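PDB 6BVD: light Chain from Clostridium botulinum, which probably acts as the zinc-dependent protease of a mosaic botulinum neurotoxin, cleaving a neuronal SNARE protein as other clostridial neurotoxin light chains do. Local coordinates for residues Y245-N250 against I262-F267; M256-P261 against G367-N372; L268-R273 against F351-L356. One frame throughout, in Å; residues are numbered along the deposited sequence.

Contact 1 (Y245-N250 against I262-F267)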
loop_
_atom_site.group_PDB
_atom_site.type_symbol
_atom_site.label_atom_id
_atom_site.label_comp_id
_atom_site.label_asym_id
_atom_site.label_seq_id
_atom_site.Cartn_x
_atom_site.Cartn_y
_atom_site.Cartn_z
ATOM N N TYR A 245 8.664 39.618 4.300
ATOM C CA TYR A 245 7.598 39.852 3.282
ATOM C C TYR A 245 6.225 39.513 3.889
ATOM O O TYR A 245 5.390 38.840 3.261
ATOM C CB TYR A 245 7.864 38.993 2.005
ATOM C CG TYR A 245 9.236 39.243 1.436
ATOM C CD1 TYR A 245 9.458 40.283 0.560
ATOM C CD2 TYR A 245 10.332 38.455 1.816
ATOM C CE1 TYR A 245 10.713 40.541 0.059
ATOM C CE2 TYR A 245 11.587 38.705 1.312
ATOM C CZ TYR A 245 11.769 39.744 0.437
ATOM O OH TYR A 245 13.016 40.012 -0.067
ATOM N N LYS A 246 5.986 39.978 5.112
ATOM C CA LYS A 246 4.773 39.604 5.850
ATOM C C LYS A 246 3.585 40.490 5.453
ATOM O O LYS A 246 3.761 41.696 5.227
ATOM C CB LYS A 246 5.018 39.695 7.346
ATOM C CG LYS A 246 6.072 38.712 7.877
ATOM C CD LYS A 246 6.220 38.843 9.393
ATOM C CE LYS A 246 7.221 37.796 9.919
ATOM N NZ LYS A 246 7.304 37.762 11.398
ATOM N N ILE A 247 2.393 39.894 5.324
ATOM C CA ILE A 247 1.232 40.652 4.860
ATOM C C ILE A 247 -0.026 40.250 5.602
ATOM O O ILE A 247 -0.079 39.195 6.255
ATOM C CB ILE A 247 0.978 40.458 3.308
ATOM C CG1 ILE A 247 0.799 38.971 2.972
ATOM C CG2 ILE A 247 2.145 41.030 2.498
ATOM C CD1 ILE A 247 0.594 38.701 1.463
ATOM N N THR A 248 -1.044 41.102 5.486
ATOM C CA THR A 248 -2.402 40.791 5.898
ATOM C C THR A 248 -3.294 40.834 4.633
ATOM O O THR A 248 -2.902 41.367 3.606
ATOM C CB THR A 248 -2.933 41.793 6.968
ATOM O OG1 THR A 248 -2.671 43.111 6.505
ATOM C CG2 THR A 248 -2.214 41.587 8.317
ATOM N N PRO A 249 -4.462 40.197 4.681
ATOM C CA PRO A 249 -5.287 40.222 3.463
ATOM C C PRO A 249 -5.983 41.599 3.253
ATOM O O PRO A 249 -6.130 42.359 4.214
ATOM C CB PRO A 249 -6.304 39.093 3.699
ATOM C CG PRO A 249 -6.399 38.974 5.160
ATOM C CD PRO A 249 -5.033 39.328 5.727
ATOM N N ASN A 250 -6.373 41.918 2.014
ATOM C CA ASN A 250 -7.122 43.151 1.706
ATOM C C ASN A 250 -8.485 43.178 2.389
ATOM O O ASN A 250 -8.853 44.143 3.038
ATOM C CB ASN A 250 -7.330 43.270 0.180
ATOM C CG ASN A 250 -8.108 44.529 -0.240
ATOM O OD1 ASN A 250 -7.901 45.630 0.272
ATOM N ND2 ASN A 250 -9.071 44.333 -1.147
ATOM N N ILE A 262 1.592 37.723 8.127
ATOM C CA ILE A 262 2.086 36.363 7.838
ATOM C C ILE A 262 3.028 36.415 6.627
ATOM O O ILE A 262 2.697 37.061 5.635
ATOM C CB ILE A 262 0.884 35.399 7.540
ATOM C CG1 ILE A 262 0.002 35.191 8.776
ATOM C CG2 ILE A 262 1.361 34.028 7.026
ATOM C CD1 ILE A 262 0.734 34.607 9.962
ATOM N N THR A 263 4.169 35.713 6.658
ATOM C CA THR A 263 5.070 35.725 5.492
ATOM C C THR A 263 4.334 35.348 4.200
ATOM O O THR A 263 3.482 34.455 4.209
ATOM C CB THR A 263 6.296 34.757 5.670
ATOM O OG1 THR A 263 7.069 34.773 4.464
ATOM C CG2 THR A 263 5.851 33.332 5.920
ATOM N N SER A 264 4.655 36.049 3.102
ATOM C CA SER A 264 4.066 35.781 1.786
ATOM C C SER A 264 4.245 34.326 1.355
ATOM O O SER A 264 3.497 33.844 0.506
ATOM C CB SER A 264 4.685 36.668 0.704
ATOM O OG SER A 264 4.200 37.992 0.788
ATOM N N ALA A 265 5.247 33.656 1.932
ATOM C CA ALA A 265 5.549 32.256 1.570
ATOM C C ALA A 265 4.413 31.290 1.939
ATOM O O ALA A 265 4.244 30.261 1.285
ATOM C CB ALA A 265 6.884 31.777 2.231
ATOM N N GLU A 266 3.650 31.592 2.996
ATOM C CA GLU A 266 2.559 30.676 3.357
ATOM C C GLU A 266 1.489 30.724 2.292
ATOM O O GLU A 266 0.876 29.699 1.981
ATOM C CB GLU A 266 1.939 31.000 4.714
ATOM C CG GLU A 266 2.935 30.983 5.870
ATOM C CD GLU A 266 3.465 29.616 6.244
ATOM O OE1 GLU A 266 3.075 28.580 5.644
ATOM O OE2 GLU A 266 4.300 29.600 7.172
ATOM N N PHE A 267 1.247 31.911 1.731
ATOM C CA PHE A 267 0.182 31.987 0.711
ATOM C C PHE A 267 0.655 31.347 -0.600
ATOM O O PHE A 267 -0.145 30.735 -1.330
ATOM C CB PHE A 267 -0.249 33.424 0.498
ATOM C CG PHE A 267 -0.761 34.083 1.758
ATOM C CD1 PHE A 267 -2.060 33.856 2.201
ATOM C CD2 PHE A 267 0.090 34.851 2.551
ATOM C CE1 PHE A 267 -2.536 34.452 3.367
ATOM C CE2 PHE A 267 -0.367 35.445 3.718
ATOM C CZ PHE A 267 -1.675 35.243 4.137
#

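Contact 2 (M256-P261 against G367-N372)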
loop_
_atom_site.group_PDB
_atom_site.type_symbol
_atom_site.label_atom_id
_atom_site.label_comp_id
_atom_site.label_asym_id
_atom_site.label_seq_id
_atom_site.Cartn_x
_atom_site.Cartn_y
_atom_site.Cartn_z
ATOM N N MET A 256 -11.934 33.255 7.219
ATOM C CA MET A 256 -10.594 33.568 7.739
ATOM C C MET A 256 -10.556 33.912 9.228
ATOM O O MET A 256 -11.507 34.513 9.770
ATOM C CB MET A 256 -9.978 34.742 6.973
ATOM C CG MET A 256 -9.603 34.497 5.536
ATOM S SD MET A 256 -9.123 36.063 4.769
ATOM C CE MET A 256 -8.656 35.527 3.114
ATOM N N LYS A 257 -9.454 33.538 9.873
ATOM C CA LYS A 257 -9.124 34.023 11.204
ATOM C C LYS A 257 -7.728 34.683 11.178
ATOM O O LYS A 257 -6.708 33.990 11.109
ATOM C CB LYS A 257 -9.179 32.895 12.236
ATOM C CG LYS A 257 -9.102 33.418 13.655
ATOM C CD LYS A 257 -8.623 32.392 14.654
ATOM C CE LYS A 257 -8.504 33.034 16.031
ATOM N NZ LYS A 257 -8.250 32.020 17.098
ATOM N N VAL A 258 -7.688 36.014 11.164
ATOM C CA VAL A 258 -6.425 36.746 11.008
ATOM C C VAL A 258 -5.982 37.381 12.332
ATOM O O VAL A 258 -6.787 38.011 13.000
ATOM C CB VAL A 258 -6.543 37.873 9.952
ATOM C CG1 VAL A 258 -5.162 38.352 9.553
ATOM C CG2 VAL A 258 -7.264 37.379 8.716
ATOM N N THR A 259 -4.718 37.232 12.716
ATOM C CA THR A 259 -4.243 37.788 13.993
ATOM C C THR A 259 -3.053 38.732 13.798
ATOM O O THR A 259 -2.966 39.775 14.437
ATOM C CB THR A 259 -3.858 36.703 15.021
ATOM O OG1 THR A 259 -2.956 35.755 14.431
ATOM C CG2 THR A 259 -5.108 35.983 15.524
ATOM N N LYS A 260 -2.107 38.325 12.969
ATOM C CA LYS A 260 -0.910 39.117 12.697
ATOM C C LYS A 260 -0.535 39.040 11.207
ATOM O O LYS A 260 -1.102 38.229 10.463
ATOM C CB LYS A 260 0.241 38.608 13.566
ATOM C CG LYS A 260 0.578 37.150 13.228
ATOM C CD LYS A 260 1.575 36.505 14.179
ATOM C CE LYS A 260 1.606 34.994 13.961
ATOM N NZ LYS A 260 2.881 34.380 14.420
ATOM N N PRO A 261 0.394 39.907 10.752
ATOM C CA PRO A 261 0.905 39.639 9.397
ATOM C C PRO A 261 1.660 38.306 9.313
ATOM O O PRO A 261 2.262 37.827 10.297
ATOM C CB PRO A 261 1.830 40.820 9.110
ATOM C CG PRO A 261 1.874 41.639 10.438
ATOM C CD PRO A 261 0.676 41.282 11.203
ATOM N N GLY A 367 -8.324 28.231 2.476
ATOM C CA GLY A 367 -7.126 29.025 2.267
ATOM C C GLY A 367 -6.254 28.949 3.511
ATOM O O GLY A 367 -6.699 28.434 4.545
ATOM N N TYR A 368 -5.036 29.477 3.438
ATOM C CA TYR A 368 -4.123 29.418 4.577
ATOM C C TYR A 368 -4.683 30.044 5.861
ATOM O O TYR A 368 -4.437 29.553 6.960
ATOM C CB TYR A 368 -2.797 30.107 4.239
ATOM C CG TYR A 368 -1.822 29.959 5.382
ATOM C CD1 TYR A 368 -1.096 28.773 5.540
ATOM C CD2 TYR A 368 -1.647 30.976 6.318
ATOM C CE1 TYR A 368 -0.217 28.614 6.603
ATOM C CE2 TYR A 368 -0.786 30.821 7.387
ATOM C CZ TYR A 368 -0.066 29.629 7.515
ATOM O OH TYR A 368 0.808 29.465 8.562
ATOM N N LEU A 369 -5.456 31.121 5.721
ATOM C CA LEU A 369 -5.969 31.846 6.870
ATOM C C LEU A 369 -7.245 31.255 7.439
ATOM O O LEU A 369 -7.877 31.877 8.313
ATOM C CB LEU A 369 -6.227 33.312 6.500
ATOM C CG LEU A 369 -4.949 34.119 6.231
ATOM C CD1 LEU A 369 -5.249 35.511 5.664
ATOM C CD2 LEU A 369 -4.053 34.206 7.495
ATOM N N ALA A 370 -7.638 30.079 6.944
ATOM C CA ALA A 370 -8.860 29.428 7.434
ATOM C C ALA A 370 -8.729 29.064 8.912
ATOM O O ALA A 370 -7.627 28.765 9.402
ATOM C CB ALA A 370 -9.186 28.173 6.605
ATOM N N GLU A 371 -9.865 29.052 9.613
ATOM C CA GLU A 371 -9.858 28.743 11.034
ATOM C C GLU A 371 -9.516 27.268 11.227
ATOM O O GLU A 371 -9.984 26.403 10.469
ATOM C CB GLU A 371 -11.220 29.077 11.674
ATOM C CG GLU A 371 -11.224 29.022 13.203
ATOM C CD GLU A 371 -12.572 29.451 13.822
ATOM O OE1 GLU A 371 -13.458 29.921 13.073
ATOM O OE2 GLU A 371 -12.721 29.342 15.063
ATOM N N ASN A 372 -8.686 26.988 12.226
ATOM C CA ASN A 372 -8.387 25.613 12.631
ATOM C C ASN A 372 -9.317 25.197 13.748
ATOM O O ASN A 372 -9.626 26.013 14.617
ATOM C CB ASN A 372 -6.924 25.468 13.089
ATOM C CG ASN A 372 -5.938 25.775 11.986
ATOM O OD1 ASN A 372 -6.155 25.423 10.829
ATOM N ND2 ASN A 372 -4.856 26.458 12.333
#

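Contact 3 (L268-R273 against F351-L356)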
loop_
_atom_site.group_PDB
_atom_site.type_symbol
_atom_site.label_atom_id
_atom_site.label_comp_id
_atom_site.label_asym_id
_atom_site.label_seq_id
_atom_site.Cartn_x
_atom_site.Cartn_y
_atom_site.Cartn_z
ATOM N N LEU A 268 1.949 31.479 -0.911
ATOM C CA LEU A 268 2.477 30.855 -2.125
ATOM C C LEU A 268 2.506 29.348 -1.948
ATOM O O LEU A 268 2.356 28.586 -2.922
ATOM C CB LEU A 268 3.876 31.378 -2.470
ATOM C CG LEU A 268 4.010 32.869 -2.780
ATOM C CD1 LEU A 268 5.496 33.253 -2.924
ATOM C CD2 LEU A 268 3.203 33.293 -4.011
ATOM N N THR A 269 2.684 28.903 -0.708
ATOM C CA THR A 269 2.739 27.474 -0.466
ATOM C C THR A 269 1.319 26.877 -0.576
ATOM O O THR A 269 1.118 25.804 -1.168
ATOM C CB THR A 269 3.354 27.166 0.881
ATOM O OG1 THR A 269 4.755 27.537 0.843
ATOM C CG2 THR A 269 3.237 25.663 1.201
ATOM N N PHE A 270 0.328 27.589 -0.046
ATOM C CA PHE A 270 -1.042 27.118 -0.214
ATOM C C PHE A 270 -1.424 27.123 -1.692
ATOM O O PHE A 270 -1.946 26.143 -2.194
ATOM C CB PHE A 270 -2.057 27.963 0.579
ATOM C CG PHE A 270 -3.451 27.377 0.510
ATOM C CD1 PHE A 270 -3.839 26.396 1.409
ATOM C CD2 PHE A 270 -4.314 27.714 -0.523
ATOM C CE1 PHE A 270 -5.108 25.805 1.332
ATOM C CE2 PHE A 270 -5.594 27.115 -0.616
ATOM C CZ PHE A 270 -5.978 26.172 0.320
ATOM N N GLY A 271 -1.143 28.212 -2.401
ATOM C CA GLY A 271 -1.438 28.264 -3.827
ATOM C C GLY A 271 -2.888 28.667 -4.101
ATOM O O GLY A 271 -3.512 29.354 -3.276
ATOM N N GLY A 272 -3.407 28.259 -5.266
ATOM C CA GLY A 272 -4.780 28.543 -5.675
ATOM C C GLY A 272 -5.052 30.039 -5.592
ATOM O O GLY A 272 -4.231 30.848 -6.010
ATOM N N ARG A 273 -6.174 30.406 -4.986
ATOM C CA ARG A 273 -6.545 31.810 -4.875
ATOM C C ARG A 273 -5.670 32.575 -3.875
ATOM O O ARG A 273 -5.616 33.808 -3.914
ATOM C CB ARG A 273 -8.021 31.956 -4.501
ATOM C CG ARG A 273 -8.955 31.732 -5.681
ATOM C CD ARG A 273 -10.197 32.614 -5.591
ATOM N NE ARG A 273 -11.133 32.371 -6.689
ATOM C CZ ARG A 273 -10.995 32.858 -7.922
ATOM N NH1 ARG A 273 -9.904 33.544 -8.266
ATOM N NH2 ARG A 273 -11.916 32.590 -8.840
ATOM N N PHE A 351 4.436 23.484 -6.925
ATOM C CA PHE A 351 4.054 22.605 -5.836
ATOM C C PHE A 351 3.255 23.347 -4.753
ATOM O O PHE A 351 3.829 24.139 -4.028
ATOM C CB PHE A 351 5.296 21.979 -5.235
ATOM C CG PHE A 351 6.089 21.178 -6.235
ATOM C CD1 PHE A 351 5.722 19.883 -6.512
ATOM C CD2 PHE A 351 7.182 21.728 -6.884
ATOM C CE1 PHE A 351 6.462 19.107 -7.447
ATOM C CE2 PHE A 351 7.926 20.989 -7.796
ATOM C CZ PHE A 351 7.554 19.667 -8.085
ATOM N N THR A 352 1.948 23.095 -4.659
ATOM C CA THR A 352 1.102 23.834 -3.714
ATOM C C THR A 352 0.165 22.876 -3.020
ATOM O O THR A 352 -0.151 21.830 -3.571
ATOM C CB THR A 352 0.280 24.940 -4.418
ATOM O OG1 THR A 352 -0.668 24.342 -5.332
ATOM C CG2 THR A 352 1.176 25.879 -5.172
ATOM N N GLU A 353 -0.307 23.250 -1.833
ATOM C CA GLU A 353 -1.271 22.446 -1.091
ATOM C C GLU A 353 -2.582 22.308 -1.899
ATOM O O GLU A 353 -3.178 21.238 -1.972
ATOM C CB GLU A 353 -1.544 23.063 0.275
ATOM C CG GLU A 353 -2.621 22.346 1.112
ATOM C CD GLU A 353 -2.867 23.002 2.459
ATOM O OE1 GLU A 353 -1.911 23.640 2.984
ATOM O OE2 GLU A 353 -4.012 22.908 3.001
ATOM N N PHE A 354 -3.003 23.409 -2.496
ATOM C CA PHE A 354 -4.233 23.442 -3.300
ATOM C C PHE A 354 -4.181 22.432 -4.463
ATOM O O PHE A 354 -5.131 21.669 -4.685
ATOM C CB PHE A 354 -4.458 24.858 -3.854
ATOM C CG PHE A 354 -5.739 24.983 -4.674
ATOM C CD1 PHE A 354 -6.970 25.100 -4.041
ATOM C CD2 PHE A 354 -5.697 24.953 -6.061
ATOM C CE1 PHE A 354 -8.164 25.208 -4.791
ATOM C CE2 PHE A 354 -6.876 25.052 -6.819
ATOM C CZ PHE A 354 -8.116 25.189 -6.176
ATOM N N ASN A 355 -3.086 22.439 -5.222
ATOM C CA ASN A 355 -2.966 21.563 -6.376
ATOM C C ASN A 355 -2.796 20.099 -5.988
ATOM O O ASN A 355 -3.351 19.212 -6.651
ATOM C CB ASN A 355 -1.795 21.988 -7.289
ATOM C CG ASN A 355 -1.780 21.210 -8.607
ATOM O OD1 ASN A 355 -2.692 21.362 -9.441
ATOM N ND2 ASN A 355 -0.762 20.373 -8.805
ATOM N N LEU A 356 -2.001 19.838 -4.948
ATOM C CA LEU A 356 -1.783 18.460 -4.496
ATOM C C LEU A 356 -3.090 17.901 -3.900
ATOM O O LEU A 356 -3.399 16.728 -4.050
ATOM C CB LEU A 356 -0.624 18.384 -3.481
ATOM C CG LEU A 356 0.744 18.729 -4.092
ATOM C CD1 LEU A 356 1.834 18.860 -2.983
ATOM C CD2 LEU A 356 1.226 17.710 -5.054
HETATM O O HOH W 1 -2.004 26.109 -7.150
#

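Contact 1 (Y245-N250 against I262-F267)
Ser264 grips the carbonyl of Tyr245 twice. Ser264 OG, lying in the plane of the carbonyl, donates to Tyr245 O at 2.9 Å, whereas the backbone N-H of the serine reaches the same oxygen from well above that plane. The serine torsion (chi1 -75°) sets OG beside its own backbone N, which lets one residue supply both donors. One residue past Lys246, Ile247 and Ile262 form a hydrogen-bonded pair, with Ile247 N to Ile262 O and Ile262 N to Ile247 O both at 2.9 Å. Strands 246-247 and 262-263 thus make a two-stranded antiparallel ribbon, and its second strand runs directly into helix 264-270, which carries the zinc ligand Glu266. Lys246 and Thr263 form the non-hydrogen-bonded pair, where Lys246 CG lies 3.8 Å from Thr263 N. Ile247 runs alongside the Phe267 ring, meeting it obliquely, with Ile247 CG1 3.8 Å from Phe267 CE2, while Ile247 CD1 nears Ser264 OG. Thr263 is the N-cap of the helix: its OG1 takes a weak bond from Ala265 N and is also hydrogen-bonded to Glu244 O. Farther out, Ile282 of helix 280-301 covers both Ile247 and Ser264.

Contact 2 (M256-P261 against G367-N372)
Met256, Lys257 and Val258 meet Leu369 in a surface contact between two irregular loops, one linking strands 246-247 and 262-263, the other leading from helix 353-360 towards strand 373-377. A single backbone hydrogen bond ties them: Lys257 N donates to Leu369 O at 2.8 Å, and the bond is close to straight, with 168° at the hydrogen. The donor stands nearly on the extension of the C=O bond. The same oxygen receives a CA-H...O contact from Met256, whose CA is 3.3 Å from Leu369 O, so two neighbouring residues of one loop converge on one carbonyl of the other.

Leu369 is central to the apolar packing. Its CB packs against Met256 CG at 3.7 Å, and its CD1 branch meets both Met256 SD, at 4.0 Å, and Val258 CG2, at 4.1 Å. The two partners both pass the leucine at a slant. Met256 CG lies anti to the carbonyl carbon (chi1 -69°), and beyond it the chain runs extended, which carries the sulfur along to the leucine methyl. The Leu369 side chain lies about 11 Å from the zinc ion and rests on Phe267 of helix 264-270, which bears zinc ligand Glu266, so the loop pair flanks the metal site without entering it. Leu369 sits at the third position of a type I beta turn from Gly367 to Ala370, closed by Ala370 N to Gly367 O at 3.1 Å. The bridge between Met256 and Ala370 stays isolated.

At the exposed margin Lys257 NZ and Glu371 OE2 are 5.6 Å apart, and any attraction is probably modest; Lys257 NZ also makes a long, weak ion pair with Asp72. Asp274, outside both loops, accepts a hydrogen bond from Tyr368 N of the turn.

Contact 3 (L268-R273 against F351-L356)
Two phenylalanine rings frame this contact. Over one face of the Phe354 ring lies the CA of Gly272, 4.1 Å from the ring centroid and 26° off the normal, a CH-pi contact. Phe270 CE2 approaches the same ring obliquely. The Phe270 ring is met at a slant by the carboxylate of Glu353, with Phe270 CE1 3.5 Å from Glu353 OE2 and the two planes turned 64° against each other. Phe354 CB also packs on the Phe270 ring, at CE2.

The backbones join end to end. The last carbonyls of helix 264-270 accept from the first N-H groups of helix 353-360: Glu353 N to Thr269 O at 3.0 Å and Phe354 N to Phe270 O at 2.9 Å. Thr352 is the N-cap of the second helix. With its hydroxyl between the backbone N and the carbonyl carbon, Thr352 OG1 accepts from Asn355 N at 3.1 Å, while the methyl turns towards Leu268 O and Gly271 CA. A water links the segments, 2.9 Å from Thr352 OG1 and accepting from Gly272 N at 3.2 Å. Gly271 leaves the helix with positive phi, and the chain then brings Gly272 CA onto the Phe354 face.

Glu353 stretches out fully, which carries its carboxylate past Phe270 to partners beyond: a hydrogen bond with Thr364, a salt bridge to Arg365 and a weak hydrogen bond with His228. As His228 binds zinc, Glu353 belongs to the second shell of the metal site. Thr269, bonded to Ala265 O, touches His228 and His232, the two zinc-binding histidines of the HExxH motif characteristic of this protease family.

Helix 264-270 connects the three contacts. Contact 1 closes before contact 3 opens, and their segments adjoin at Phe267 and Leu268, with centres about 14 Å apart. Contact 2 interlaces with contact 1 along the chain, its 256-261 segment lying in the loop between the two strands, and its own closure encloses contact 3. Contacts 1 and 2, with centres about 10 Å apart, touch through Pro249 and Phe267 on Leu369 and through Glu266 on Tyr368; contacts 2 and 3, centres about 16 Å apart, meet where Gly367 and Tyr368 pack on Phe270. Both ends and one flank of the helix bearing zinc ligand Glu266 are thereby tied to surrounding segments of the protease domain.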